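Local coordinates for lipolytic protein G-D-S-L family (Veillonella parvula DSM 2008, PDB 4RW0), which probably hydrolyses ester bonds of lipids or other acylated substrates, at residues E5-G10 with N37-G42; Q49-N54 with V93-L98; V105-E110 with H138-I143; T111-D116 with G162-N167. All blocks are in the same frame, centred on the assembly; numbering follows the deposited sequence.

Interaction 1 of 4, residues E5-G10 with N37-G42; sequences EIICFG and NFTNYG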
loop_
_atom_site.group_PDB
_atom_site.type_symbol
_atom_site.label_atom_id
_atom_site.label_comp_id
_atom_site.label_asym_id
_atom_site.label_seq_id
_atom_site.Cartn_x
_atom_site.Cartn_y
_atom_site.Cartn_z
ATOM N N GLU A 5 14.908 7.037 -5.430
ATOM C CA GLU A 5 14.503 6.148 -4.312
ATOM C C GLU A 5 13.035 6.167 -3.987
ATOM O O GLU A 5 12.423 7.213 -3.761
ATOM C CB GLU A 5 15.366 6.507 -3.058
ATOM C CG GLU A 5 15.001 5.803 -1.752
ATOM C CD GLU A 5 16.004 6.039 -0.588
ATOM O OE1 GLU A 5 15.693 6.904 0.298
ATOM O OE2 GLU A 5 17.083 5.355 -0.550
ATOM N N ILE A 6 12.427 4.993 -3.965
ATOM C CA ILE A 6 11.120 4.788 -3.451
ATOM C C ILE A 6 11.152 3.813 -2.282
ATOM O O ILE A 6 11.622 2.653 -2.422
ATOM C CB ILE A 6 10.159 4.298 -4.535
ATOM C CG1 ILE A 6 10.186 5.322 -5.671
ATOM C CG2 ILE A 6 8.782 4.088 -3.951
ATOM C CD1 ILE A 6 9.047 5.172 -6.677
ATOM N N ILE A 7 10.708 4.300 -1.126
ATOM C CA ILE A 7 10.716 3.578 0.172
ATOM C C ILE A 7 9.265 3.122 0.389
ATOM O O ILE A 7 8.365 3.954 0.338
ATOM C CB ILE A 7 11.090 4.548 1.327
ATOM C CG1 ILE A 7 12.447 5.116 1.131
ATOM C CG2 ILE A 7 11.114 3.812 2.641
ATOM C CD1 ILE A 7 13.550 4.058 1.014
ATOM N N CYS A 8 9.026 1.815 0.567
ATOM C CA CYS A 8 7.697 1.270 0.736
ATOM C C CYS A 8 7.437 0.718 2.123
ATOM O O CYS A 8 8.146 -0.208 2.597
ATOM C CB CYS A 8 7.391 0.149 -0.308
ATOM S SG CYS A 8 7.832 0.694 -2.002
ATOM N N PHE A 9 6.374 1.216 2.755
ATOM C CA PHE A 9 5.909 0.725 4.056
ATOM C C PHE A 9 4.519 0.160 3.953
ATOM O O PHE A 9 3.684 0.627 3.122
ATOM C CB PHE A 9 5.820 1.907 5.039
ATOM C CG PHE A 9 7.147 2.541 5.374
ATOM C CD1 PHE A 9 7.965 2.004 6.292
ATOM C CD2 PHE A 9 7.582 3.659 4.707
ATOM C CE1 PHE A 9 9.212 2.574 6.595
ATOM C CE2 PHE A 9 8.769 4.269 5.028
ATOM C CZ PHE A 9 9.606 3.712 5.962
ATOM N N GLY A 10 4.259 -0.816 4.828
ATOM C CA GLY A 10 2.974 -1.471 4.952
ATOM C C GLY A 10 3.032 -2.824 5.626
ATOM O O GLY A 10 3.952 -3.107 6.372
ATOM N N ASN A 37 14.811 2.637 -7.714
ATOM C CA ASN A 37 15.123 1.572 -6.761
ATOM C C ASN A 37 14.162 1.563 -5.617
ATOM O O ASN A 37 13.937 2.595 -4.971
ATOM C CB ASN A 37 16.561 1.707 -6.237
ATOM C CG ASN A 37 17.612 1.616 -7.373
ATOM O OD1 ASN A 37 18.548 2.410 -7.419
ATOM N ND2 ASN A 37 17.421 0.698 -8.310
ATOM N N PHE A 38 13.543 0.417 -5.390
ATOM C CA PHE A 38 12.485 0.254 -4.379
ATOM C C PHE A 38 13.143 -0.475 -3.189
ATOM O O PHE A 38 13.820 -1.503 -3.366
ATOM C CB PHE A 38 11.303 -0.571 -4.879
ATOM C CG PHE A 38 10.496 0.091 -5.984
ATOM C CD1 PHE A 38 10.994 0.117 -7.282
ATOM C CD2 PHE A 38 9.301 0.684 -5.725
ATOM C CE1 PHE A 38 10.273 0.697 -8.305
ATOM C CE2 PHE A 38 8.584 1.281 -6.732
ATOM C CZ PHE A 38 9.055 1.266 -8.026
ATOM N N THR A 39 12.915 0.033 -1.977
ATOM C CA THR A 39 13.246 -0.692 -0.773
ATOM C C THR A 39 11.972 -1.025 -0.026
ATOM O O THR A 39 11.153 -0.146 0.280
ATOM C CB THR A 39 14.223 0.106 0.108
ATOM O OG1 THR A 39 15.320 0.484 -0.676
ATOM C CG2 THR A 39 14.676 -0.736 1.280
ATOM N N ASN A 40 11.794 -2.307 0.300
ATOM C CA ASN A 40 10.599 -2.777 0.963
ATOM C C ASN A 40 10.742 -2.848 2.482
ATOM O O ASN A 40 11.451 -3.656 2.963
ATOM C CB ASN A 40 10.233 -4.139 0.440
ATOM C CG ASN A 40 8.757 -4.459 0.566
ATOM O OD1 ASN A 40 8.082 -4.059 1.517
ATOM N ND2 ASN A 40 8.237 -5.270 -0.421
ATOM N N TYR A 41 10.026 -2.003 3.196
ATOM C CA TYR A 41 9.955 -2.008 4.677
ATOM C C TYR A 41 8.685 -2.644 5.185
ATOM O O TYR A 41 8.317 -2.572 6.368
ATOM C CB TYR A 41 10.106 -0.568 5.197
ATOM C CG TYR A 41 11.442 0.021 5.092
ATOM C CD1 TYR A 41 11.910 0.520 3.903
ATOM C CD2 TYR A 41 12.281 0.131 6.219
ATOM C CE1 TYR A 41 13.175 1.064 3.802
ATOM C CE2 TYR A 41 13.573 0.695 6.135
ATOM C CZ TYR A 41 14.000 1.170 4.934
ATOM O OH TYR A 41 15.241 1.665 4.723
ATOM N N GLY A 42 7.968 -3.348 4.296
ATOM C CA GLY A 42 6.761 -3.960 4.672
ATOM C C GLY A 42 7.000 -4.990 5.750
ATOM O O GLY A 42 8.022 -5.692 5.746
HETATM O O HOH W 1 6.005 -1.277 7.460
#
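C8 O takes the backbone N-H of Y41 at 2.7 Å, measured to Y41 N, and Y41 CB crowds the same oxygen at 3.3 Å. This is the shortest rung of the parallel pairing; the local axes of 5-10 and 37-40 lie 23° apart. Before it, I6 N gives to N37 O, I6 O accepts from T39 N, and C8 N gives to T39 O. On the face carrying I6, C8 and F38, I6 lies alongside the phenyl ring, its CG2 3.9 Å from F38 CD2. C8 SG reaches the rim of that ring near its plane, 4.0 Å from CD2 of F38, a sulfur-aromatic contact at the edge. Helix 25-32 covers this face through V26 and C29. On the face of I7 and T39 the Y41 ring folds back beside I7 and F9: I7 CG2 presses on Y41 CD1 at 3.6 Å, while F9 CZ sits over one face of the tyrosine ring, the two ring planes inclined by 35°. W58 meets Y41 edge-to-face. Past C8 the pairing gives way to other bonds. N40 holds CG anti to its own N (chi1 -154°), which lets OD1 accept from G42 N at 2.9 Å in an Asx turn, while its ND2 is taken by E27 and T14 O. Water 1 accepts from G10 N and donates to Y41 O, joining the two segments once more. Backbone bonds thus fix the edge strand in register, apolar and aromatic contacts pack on both faces, and the Asx turn and water carry the join to G10, where the GDSL signature begins.

Interaction 2 of 4, residues Q49-N54 with V93-L98; sequences QGMIYN and VKAIEL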
loop_
_atom_site.group_PDB
_atom_site.type_symbol
_atom_site.label_atom_id
_atom_site.label_comp_id
_atom_site.label_asym_id
_atom_site.label_seq_id
_atom_site.Cartn_x
_atom_site.Cartn_y
_atom_site.Cartn_z
ATOM N N GLN A 49 -0.553 1.659 13.387
ATOM C CA GLN A 49 0.357 2.302 14.348
ATOM C C GLN A 49 1.739 1.662 14.309
ATOM O O GLN A 49 2.750 2.337 14.455
ATOM C CB GLN A 49 -0.210 2.213 15.773
ATOM C CG GLN A 49 0.674 2.951 16.815
ATOM C CD GLN A 49 0.655 4.468 16.636
ATOM O OE1 GLN A 49 -0.396 5.101 16.591
ATOM N NE2 GLN A 49 1.808 5.030 16.431
ATOM N N GLY A 50 1.810 0.352 14.174
ATOM C CA GLY A 50 3.119 -0.284 13.949
ATOM C C GLY A 50 3.884 0.236 12.737
ATOM O O GLY A 50 5.121 0.440 12.746
HETATM N N MSE A 51 3.163 0.542 11.681
HETATM C CA MSE A 51 3.807 1.165 10.492
HETATM C C MSE A 51 4.390 2.540 10.811
HETATM O O MSE A 51 5.394 2.908 10.311
HETATM C CB MSE A 51 2.816 1.281 9.317
HETATM C CG MSE A 51 3.460 1.910 8.068
HETATM SE SE MSE A 51 2.246 1.963 6.462
HETATM C CE MSE A 51 1.101 3.434 7.092
ATOM N N ILE A 52 3.665 3.359 11.557
ATOM C CA ILE A 52 4.210 4.639 12.060
ATOM C C ILE A 52 5.519 4.449 12.742
ATOM O O ILE A 52 6.510 5.181 12.472
ATOM C CB ILE A 52 3.176 5.378 12.950
ATOM C CG1 ILE A 52 2.033 5.838 12.072
ATOM C CG2 ILE A 52 3.809 6.601 13.641
ATOM C CD1 ILE A 52 0.819 6.366 12.786
ATOM N N TYR A 53 5.591 3.465 13.608
ATOM C CA TYR A 53 6.874 3.179 14.247
ATOM C C TYR A 53 7.985 2.845 13.239
ATOM O O TYR A 53 9.135 3.304 13.354
ATOM C CB TYR A 53 6.778 2.071 15.309
ATOM C CG TYR A 53 5.773 2.311 16.429
ATOM C CD1 TYR A 53 5.433 3.608 16.887
ATOM C CD2 TYR A 53 5.106 1.244 16.999
ATOM C CE1 TYR A 53 4.466 3.801 17.882
ATOM C CE2 TYR A 53 4.128 1.415 17.986
ATOM C CZ TYR A 53 3.852 2.706 18.463
ATOM O OH TYR A 53 2.850 2.735 19.390
ATOM N N ASN A 54 7.647 2.039 12.218
ATOM C CA ASN A 54 8.633 1.747 11.166
ATOM C C ASN A 54 9.089 2.968 10.453
ATOM O O ASN A 54 10.257 3.115 10.134
ATOM C CB ASN A 54 8.098 0.711 10.198
ATOM C CG ASN A 54 7.908 -0.658 10.861
ATOM O OD1 ASN A 54 8.557 -0.999 11.824
ATOM N ND2 ASN A 54 7.059 -1.453 10.290
ATOM N N VAL A 93 -3.607 9.091 8.214
ATOM C CA VAL A 93 -3.238 10.496 8.034
ATOM C C VAL A 93 -1.996 10.927 8.822
ATOM O O VAL A 93 -1.107 11.610 8.275
ATOM C CB VAL A 93 -4.440 11.426 8.392
ATOM C CG1 VAL A 93 -3.975 12.844 8.417
ATOM C CG2 VAL A 93 -5.576 11.235 7.396
ATOM N N LYS A 94 -1.874 10.459 10.058
ATOM C CA LYS A 94 -0.677 10.690 10.862
ATOM C C LYS A 94 0.569 10.140 10.198
ATOM O O LYS A 94 1.589 10.802 10.049
ATOM C CB LYS A 94 -0.855 10.026 12.214
ATOM C CG LYS A 94 -1.538 10.969 13.175
ATOM C CD LYS A 94 -2.229 10.286 14.367
ATOM C CE LYS A 94 -1.332 9.446 15.266
ATOM N NZ LYS A 94 -2.108 8.922 16.432
ATOM N N ALA A 95 0.435 8.947 9.668
ATOM C CA ALA A 95 1.540 8.362 8.904
ATOM C C ALA A 95 1.904 9.188 7.693
ATOM O O ALA A 95 3.108 9.399 7.426
ATOM C CB ALA A 95 1.192 6.936 8.527
ATOM N N ILE A 96 0.885 9.687 6.987
ATOM C CA ILE A 96 1.099 10.446 5.784
ATOM C C ILE A 96 1.775 11.772 6.089
ATOM O O ILE A 96 2.696 12.202 5.376
ATOM C CB ILE A 96 -0.245 10.676 5.034
ATOM C CG1 ILE A 96 -0.843 9.370 4.486
ATOM C CG2 ILE A 96 -0.095 11.707 3.933
ATOM C CD1 ILE A 96 -2.329 9.452 4.148
ATOM N N GLU A 97 1.358 12.401 7.180
ATOM C CA GLU A 97 1.990 13.718 7.622
ATOM C C GLU A 97 3.422 13.515 8.038
ATOM O O GLU A 97 4.312 14.273 7.628
ATOM C CB GLU A 97 1.194 14.318 8.759
ATOM C CG GLU A 97 -0.204 14.725 8.322
ATOM C CD GLU A 97 -1.128 15.162 9.480
ATOM O OE1 GLU A 97 -0.858 14.869 10.692
ATOM O OE2 GLU A 97 -2.159 15.796 9.141
ATOM N N LEU A 98 3.680 12.421 8.751
ATOM C CA LEU A 98 5.050 12.097 9.113
ATOM C C LEU A 98 5.914 11.818 7.909
ATOM O O LEU A 98 6.955 12.453 7.711
ATOM C CB LEU A 98 5.060 10.924 10.096
ATOM C CG LEU A 98 6.449 10.382 10.430
ATOM C CD1 LEU A 98 7.293 11.481 11.113
ATOM C CD2 LEU A 98 6.339 9.093 11.254
#
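K94 comes first along the 93-98 segment in touching helix 48-59, within the helical layer on one face of the parallel sheet in this alpha/beta/alpha SGNH-type fold. The two helices run nearly parallel, their local axes 12° apart in direction and 9.7 Å apart. K94 CB lies 4.1 Å from I52 CD1, the lysine slanting across the isoleucine. Farther out, its chain bends at chi3 (59°) and brings NZ to 4.2 Å from Q49 OE1, a loose polar approach on the solvent side, where K94 is exposed. A95 follows and is the small residue of the interface. Its CB touches two larger groups of the other helix, M51 CE and I52 CG1, each at 3.8 Å. M51, built as selenomethionine, runs out straight as far as the selenium and then turns, putting its CE methyl beside A95; L92 and C74 help enclose it. I55, one turn on from M51, also packs on A95. The alanine's small side chain is consistent with the close approach of the I52 and A95 CA atoms, 5.6 Å apart. Cutting I52 back to alanine would take away CG1, CG2 and CD1 and is likely to leave A95 CB, K94 CB and L98 CD2 facing a gap, weakening the join between the two helices. L98 closes the segment: with CG anti to the backbone N (chi1 173°), it lays CD2 4.3 Å from I52 CG2 and 4.1 Å from I52 O.

Interaction 3 of 4, residues V105-E110 with H138-I143; sequences VIIGLE and HNIKVI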
loop_
_atom_site.group_PDB
_atom_site.type_symbol
_atom_site.label_atom_id
_atom_site.label_comp_id
_atom_site.label_asym_id
_atom_site.label_seq_id
_atom_site.Cartn_x
_atom_site.Cartn_y
_atom_site.Cartn_z
ATOM N N VAL A 105 4.790 11.566 -0.771
ATOM C CA VAL A 105 4.086 10.393 -0.379
ATOM C C VAL A 105 3.209 9.900 -1.536
ATOM O O VAL A 105 2.677 10.686 -2.313
ATOM C CB VAL A 105 3.199 10.686 0.820
ATOM C CG1 VAL A 105 2.252 9.572 1.121
ATOM C CG2 VAL A 105 4.050 10.939 2.072
ATOM N N ILE A 106 3.117 8.594 -1.630
ATOM C CA ILE A 106 2.149 7.894 -2.511
ATOM C C ILE A 106 1.354 6.967 -1.660
ATOM O O ILE A 106 1.912 6.180 -0.892
ATOM C CB ILE A 106 2.877 7.120 -3.615
ATOM C CG1 ILE A 106 3.741 8.054 -4.426
ATOM C CG2 ILE A 106 1.849 6.402 -4.476
ATOM C CD1 ILE A 106 4.797 7.357 -5.248
ATOM N N ILE A 107 0.035 7.056 -1.777
ATOM C CA ILE A 107 -0.859 6.285 -0.985
ATOM C C ILE A 107 -1.431 5.082 -1.756
ATOM O O ILE A 107 -1.867 5.251 -2.894
ATOM C CB ILE A 107 -2.072 7.171 -0.538
ATOM C CG1 ILE A 107 -1.600 8.322 0.329
ATOM C CG2 ILE A 107 -3.058 6.380 0.280
ATOM C CD1 ILE A 107 -2.687 9.342 0.604
ATOM N N GLY A 108 -1.423 3.897 -1.142
ATOM C CA GLY A 108 -2.053 2.725 -1.740
ATOM C C GLY A 108 -3.349 2.459 -1.056
ATOM O O GLY A 108 -3.446 2.605 0.158
ATOM N N LEU A 109 -4.391 2.141 -1.814
ATOM C CA LEU A 109 -5.684 1.786 -1.227
ATOM C C LEU A 109 -5.694 0.287 -1.102
ATOM O O LEU A 109 -5.666 -0.408 -2.108
ATOM C CB LEU A 109 -6.834 2.252 -2.116
ATOM C CG LEU A 109 -6.757 3.709 -2.521
ATOM C CD1 LEU A 109 -7.909 4.107 -3.458
ATOM C CD2 LEU A 109 -6.750 4.614 -1.301
ATOM N N GLU A 110 -5.823 -0.210 0.119
ATOM C CA GLU A 110 -5.709 -1.598 0.359
ATOM C C GLU A 110 -6.924 -2.369 -0.236
ATOM O O GLU A 110 -7.999 -1.824 -0.404
ATOM C CB GLU A 110 -5.514 -1.895 1.840
ATOM C CG GLU A 110 -4.648 -3.162 2.040
ATOM C CD GLU A 110 -3.840 -3.212 3.368
ATOM O OE1 GLU A 110 -4.207 -2.490 4.324
ATOM O OE2 GLU A 110 -2.851 -4.000 3.425
ATOM N N HIS A 138 -4.901 17.357 -1.034
ATOM C CA HIS A 138 -3.486 17.658 -0.871
ATOM C C HIS A 138 -2.604 17.324 -2.053
ATOM O O HIS A 138 -1.394 17.383 -1.941
ATOM C CB HIS A 138 -2.956 16.921 0.340
ATOM C CG HIS A 138 -3.621 17.304 1.617
ATOM N ND1 HIS A 138 -3.351 18.488 2.262
ATOM C CD2 HIS A 138 -4.559 16.682 2.363
ATOM C CE1 HIS A 138 -4.069 18.573 3.362
ATOM N NE2 HIS A 138 -4.813 17.490 3.448
ATOM N N ASN A 139 -3.199 16.972 -3.186
ATOM C CA ASN A 139 -2.460 16.654 -4.394
ATOM C C ASN A 139 -1.431 15.504 -4.210
ATOM O O ASN A 139 -0.312 15.561 -4.665
ATOM C CB ASN A 139 -1.843 17.942 -4.962
ATOM C CG ASN A 139 -2.864 19.100 -5.026
ATOM O OD1 ASN A 139 -3.956 18.951 -5.572
ATOM N ND2 ASN A 139 -2.514 20.240 -4.417
ATOM N N ILE A 140 -1.859 14.449 -3.564
ATOM C CA ILE A 140 -1.025 13.253 -3.330
ATOM C C ILE A 140 -1.459 12.183 -4.295
ATOM O O ILE A 140 -2.628 11.918 -4.404
ATOM C CB ILE A 140 -1.255 12.738 -1.909
ATOM C CG1 ILE A 140 -0.715 13.763 -0.911
ATOM C CG2 ILE A 140 -0.618 11.371 -1.680
ATOM C CD1 ILE A 140 -1.267 13.532 0.469
ATOM N N LYS A 141 -0.515 11.530 -4.939
ATOM C CA LYS A 141 -0.856 10.400 -5.808
ATOM C C LYS A 141 -1.379 9.183 -5.084
ATOM O O LYS A 141 -0.933 8.884 -4.005
ATOM C CB LYS A 141 0.332 10.048 -6.651
ATOM C CG LYS A 141 0.303 10.836 -7.939
ATOM C CD LYS A 141 1.553 10.581 -8.711
ATOM C CE LYS A 141 2.658 11.480 -8.209
ATOM N NZ LYS A 141 2.663 12.744 -8.992
ATOM N N VAL A 142 -2.391 8.543 -5.673
ATOM C CA VAL A 142 -3.056 7.382 -5.153
ATOM C C VAL A 142 -2.911 6.171 -6.115
ATOM O O VAL A 142 -3.048 6.298 -7.327
ATOM C CB VAL A 142 -4.545 7.655 -4.929
ATOM C CG1 VAL A 142 -5.297 6.384 -4.611
ATOM C CG2 VAL A 142 -4.723 8.630 -3.801
ATOM N N ILE A 143 -2.629 5.002 -5.555
ATOM C CA ILE A 143 -2.721 3.747 -6.293
ATOM C C ILE A 143 -3.901 2.908 -5.803
ATOM O O ILE A 143 -3.896 2.380 -4.680
ATOM C CB ILE A 143 -1.397 2.917 -6.221
ATOM C CG1 ILE A 143 -0.176 3.755 -6.593
ATOM C CG2 ILE A 143 -1.534 1.637 -7.085
ATOM C CD1 ILE A 143 1.171 3.076 -6.293
HETATM O O HOH W 2 2.354 12.095 -4.545
#
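I107 N to K141 O (3.0 Å), I143 N to I107 O (2.8 Å) and L109 N to I143 O (2.9 Å) tie the two segments as parallel strands, nearly straight bonds between axes 29° apart. One step earlier V105 O and K141 N stand too far apart to bond, and water 2 fills the place, donating to the first and accepting from the second. I140 enters there: its CG2, anti to the backbone N, comes 3.4 Å from V105 O and 3.7 Å from I107 CD1, with I96 behind it. The two strands belong to one beta-alpha-beta crossover, joined by helix 120-138, and strand 141-143 is the outermost on its side of the sheet. L109 and V142 meet under that helix at about a right angle, V142 CG1 3.7 Å from L109 CD1 and equally near its CG. With an alanine in place of L109, the V142 CG1 contact is likely to be lost and a gap to open next to N128 and L131. On the other face I106 and I143 pack at a slant, CG2 of the first 3.9 Å from CD1 of the second, and F182 of helix 168-182 touches both.

Interaction 4 of 4, residues T111-D116 with G162-N167; sequences TQIDSD and GEVHPN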
loop_
_atom_site.group_PDB
_atom_site.type_symbol
_atom_site.label_atom_id
_atom_site.label_comp_id
_atom_site.label_asym_id
_atom_site.label_seq_id
_atom_site.Cartn_x
_atom_site.Cartn_y
_atom_site.Cartn_z
ATOM N N THR A 111 -6.683 -3.617 -0.514
ATOM C CA THR A 111 -7.577 -4.506 -1.205
ATOM C C THR A 111 -8.640 -5.083 -0.312
ATOM O O THR A 111 -8.638 -4.943 0.903
ATOM C CB THR A 111 -6.722 -5.617 -1.862
ATOM O OG1 THR A 111 -5.767 -6.115 -0.917
ATOM C CG2 THR A 111 -5.951 -5.056 -3.027
ATOM N N GLN A 112 -9.612 -5.735 -0.925
ATOM C CA GLN A 112 -10.801 -6.157 -0.206
ATOM C C GLN A 112 -10.605 -7.252 0.811
ATOM O O GLN A 112 -9.705 -8.075 0.709
ATOM C CB GLN A 112 -11.875 -6.586 -1.224
ATOM C CG GLN A 112 -11.637 -7.978 -1.808
ATOM C CD GLN A 112 -12.236 -8.103 -3.218
ATOM O OE1 GLN A 112 -11.904 -7.337 -4.124
ATOM N NE2 GLN A 112 -13.077 -9.103 -3.412
ATOM N N ILE A 113 -11.489 -7.274 1.788
ATOM C CA ILE A 113 -11.570 -8.364 2.745
ATOM C C ILE A 113 -12.610 -9.351 2.159
ATOM O O ILE A 113 -13.840 -9.182 2.331
ATOM C CB ILE A 113 -11.905 -7.840 4.170
ATOM C CG1 ILE A 113 -10.736 -6.932 4.639
ATOM C CG2 ILE A 113 -12.062 -9.032 5.128
ATOM C CD1 ILE A 113 -10.790 -6.530 6.057
ATOM N N ASP A 114 -12.083 -10.348 1.447
ATOM C CA ASP A 114 -12.868 -11.252 0.593
ATOM C C ASP A 114 -13.692 -12.249 1.386
ATOM O O ASP A 114 -14.587 -12.850 0.871
ATOM C CB ASP A 114 -11.954 -12.038 -0.380
ATOM C CG ASP A 114 -12.722 -12.569 -1.621
ATOM O OD1 ASP A 114 -13.541 -11.780 -2.165
ATOM O OD2 ASP A 114 -12.501 -13.745 -2.057
ATOM N N SER A 115 -13.373 -12.455 2.640
ATOM C CA SER A 115 -14.167 -13.312 3.491
ATOM C C SER A 115 -15.418 -12.647 4.059
ATOM O O SER A 115 -16.145 -13.320 4.744
ATOM C CB SER A 115 -13.323 -13.705 4.726
ATOM O OG SER A 115 -12.852 -12.496 5.310
ATOM N N ASP A 116 -15.589 -11.335 3.910
ATOM C CA ASP A 116 -16.700 -10.623 4.557
ATOM C C ASP A 116 -17.088 -9.382 3.752
ATOM O O ASP A 116 -16.947 -8.228 4.202
ATOM C CB ASP A 116 -16.298 -10.251 6.007
ATOM C CG ASP A 116 -17.501 -9.856 6.877
ATOM O OD1 ASP A 116 -18.650 -10.168 6.522
ATOM O OD2 ASP A 116 -17.283 -9.210 7.904
ATOM N N GLY A 162 -6.581 -16.453 -0.159
ATOM C CA GLY A 162 -7.258 -16.547 1.101
ATOM C C GLY A 162 -8.153 -15.322 1.320
ATOM O O GLY A 162 -8.443 -14.535 0.407
ATOM N N GLU A 163 -8.521 -15.127 2.557
ATOM C CA GLU A 163 -9.393 -14.007 2.912
ATOM C C GLU A 163 -8.856 -12.643 2.581
ATOM O O GLU A 163 -9.656 -11.753 2.311
ATOM C CB GLU A 163 -9.819 -14.108 4.391
ATOM C CG GLU A 163 -8.696 -14.127 5.365
ATOM C CD GLU A 163 -9.145 -13.789 6.798
ATOM O OE1 GLU A 163 -8.259 -13.602 7.683
ATOM O OE2 GLU A 163 -10.368 -13.613 7.018
ATOM N N VAL A 164 -7.523 -12.437 2.587
ATOM C CA VAL A 164 -6.981 -11.131 2.162
ATOM C C VAL A 164 -5.774 -11.140 1.216
ATOM O O VAL A 164 -5.550 -10.194 0.457
ATOM C CB VAL A 164 -6.597 -10.214 3.369
ATOM C CG1 VAL A 164 -7.845 -9.865 4.155
ATOM C CG2 VAL A 164 -5.552 -10.858 4.280
ATOM N N HIS A 165 -4.989 -12.189 1.272
ATOM C CA HIS A 165 -3.716 -12.194 0.521
ATOM C C HIS A 165 -3.881 -12.490 -0.948
ATOM O O HIS A 165 -4.492 -13.508 -1.303
ATOM C CB HIS A 165 -2.737 -13.185 1.132
ATOM C CG HIS A 165 -2.210 -12.714 2.437
ATOM N ND1 HIS A 165 -2.432 -13.391 3.606
ATOM C CD2 HIS A 165 -1.558 -11.578 2.771
ATOM C CE1 HIS A 165 -1.924 -12.698 4.614
ATOM N NE2 HIS A 165 -1.397 -11.597 4.131
ATOM N N PRO A 166 -3.335 -11.611 -1.788
ATOM C CA PRO A 166 -3.282 -11.915 -3.187
ATOM C C PRO A 166 -2.476 -13.171 -3.470
ATOM O O PRO A 166 -1.567 -13.528 -2.699
ATOM C CB PRO A 166 -2.640 -10.662 -3.805
ATOM C CG PRO A 166 -2.866 -9.564 -2.790
ATOM C CD PRO A 166 -2.745 -10.285 -1.469
ATOM N N ASN A 167 -2.815 -13.897 -4.532
ATOM C CA ASN A 167 -1.903 -14.901 -5.086
ATOM C C ASN A 167 -0.973 -14.202 -6.127
ATOM O O ASN A 167 -1.056 -13.017 -6.289
ATOM C CB ASN A 167 -2.690 -16.083 -5.685
ATOM C CG ASN A 167 -3.493 -15.674 -6.885
ATOM O OD1 ASN A 167 -3.187 -14.689 -7.574
ATOM N ND2 ASN A 167 -4.527 -16.449 -7.176
HETATM O O HOH W 3 -7.028 -7.913 0.586
HETATM O O HOH W 4 -10.611 -15.553 -1.270
#
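D114 N gives its hydrogen to E163 O at 2.9 Å, the one direct backbone bond between these two loops. The buried side holds I113 and V164 alongside each other, pointing the same way, with the two CG1 atoms 4.1 Å apart; I79, L80 and V124 also pack on I113. Water 3 links the polar groups here: it accepts from T111 OG1 and donates to Q112 O and V164 O, each at 2.7 Å, so three groups grip it. The outer side is solvent-exposed, though S115 CB touches E163 CB at 3.5 Å. S115 OG gives a longer bond, 3.2 Å, to E163 OE2, meeting the carboxylate on its anti side and 25° out of its plane. Water 4 spans D114 OD2 and G162 O, while D114 OD1 takes Q112 NE2 from above the carboxylate plane. The turn I113-D116 is thus held against the stretch that leads to H165. That residue, followed by P166, is bonded through NE2 to S12 OG, consistent with the serine-histidine pair of an SGNH hydrolase active site; G162 occupies the position where many relatives carry the aspartate of their D-x-x-H block.

Interactions 1 and 3 lie on the same five-stranded parallel sheet, at its two ends, with centres 14 Å apart. Strands 4-10 and 104-108 are separated by strand 69-73, while 36-40 and 141-143 are the outermost. Interaction 2 packs helices 48-59 and 85-100 against one face and touches both: M51 SE packs against G10 N and F9 C, and I96 CD1 meets I107 CD1 at 3.6 Å. Along the chain interactions 1, 2 and 3 follow in series, but 3 and 4 alternate, since 111-116 continues directly from 105-110. The centre of interaction 4 is about 22 Å from that of interaction 1; there the loop after strand 104-108 meets the one carrying the probable catalytic histidine.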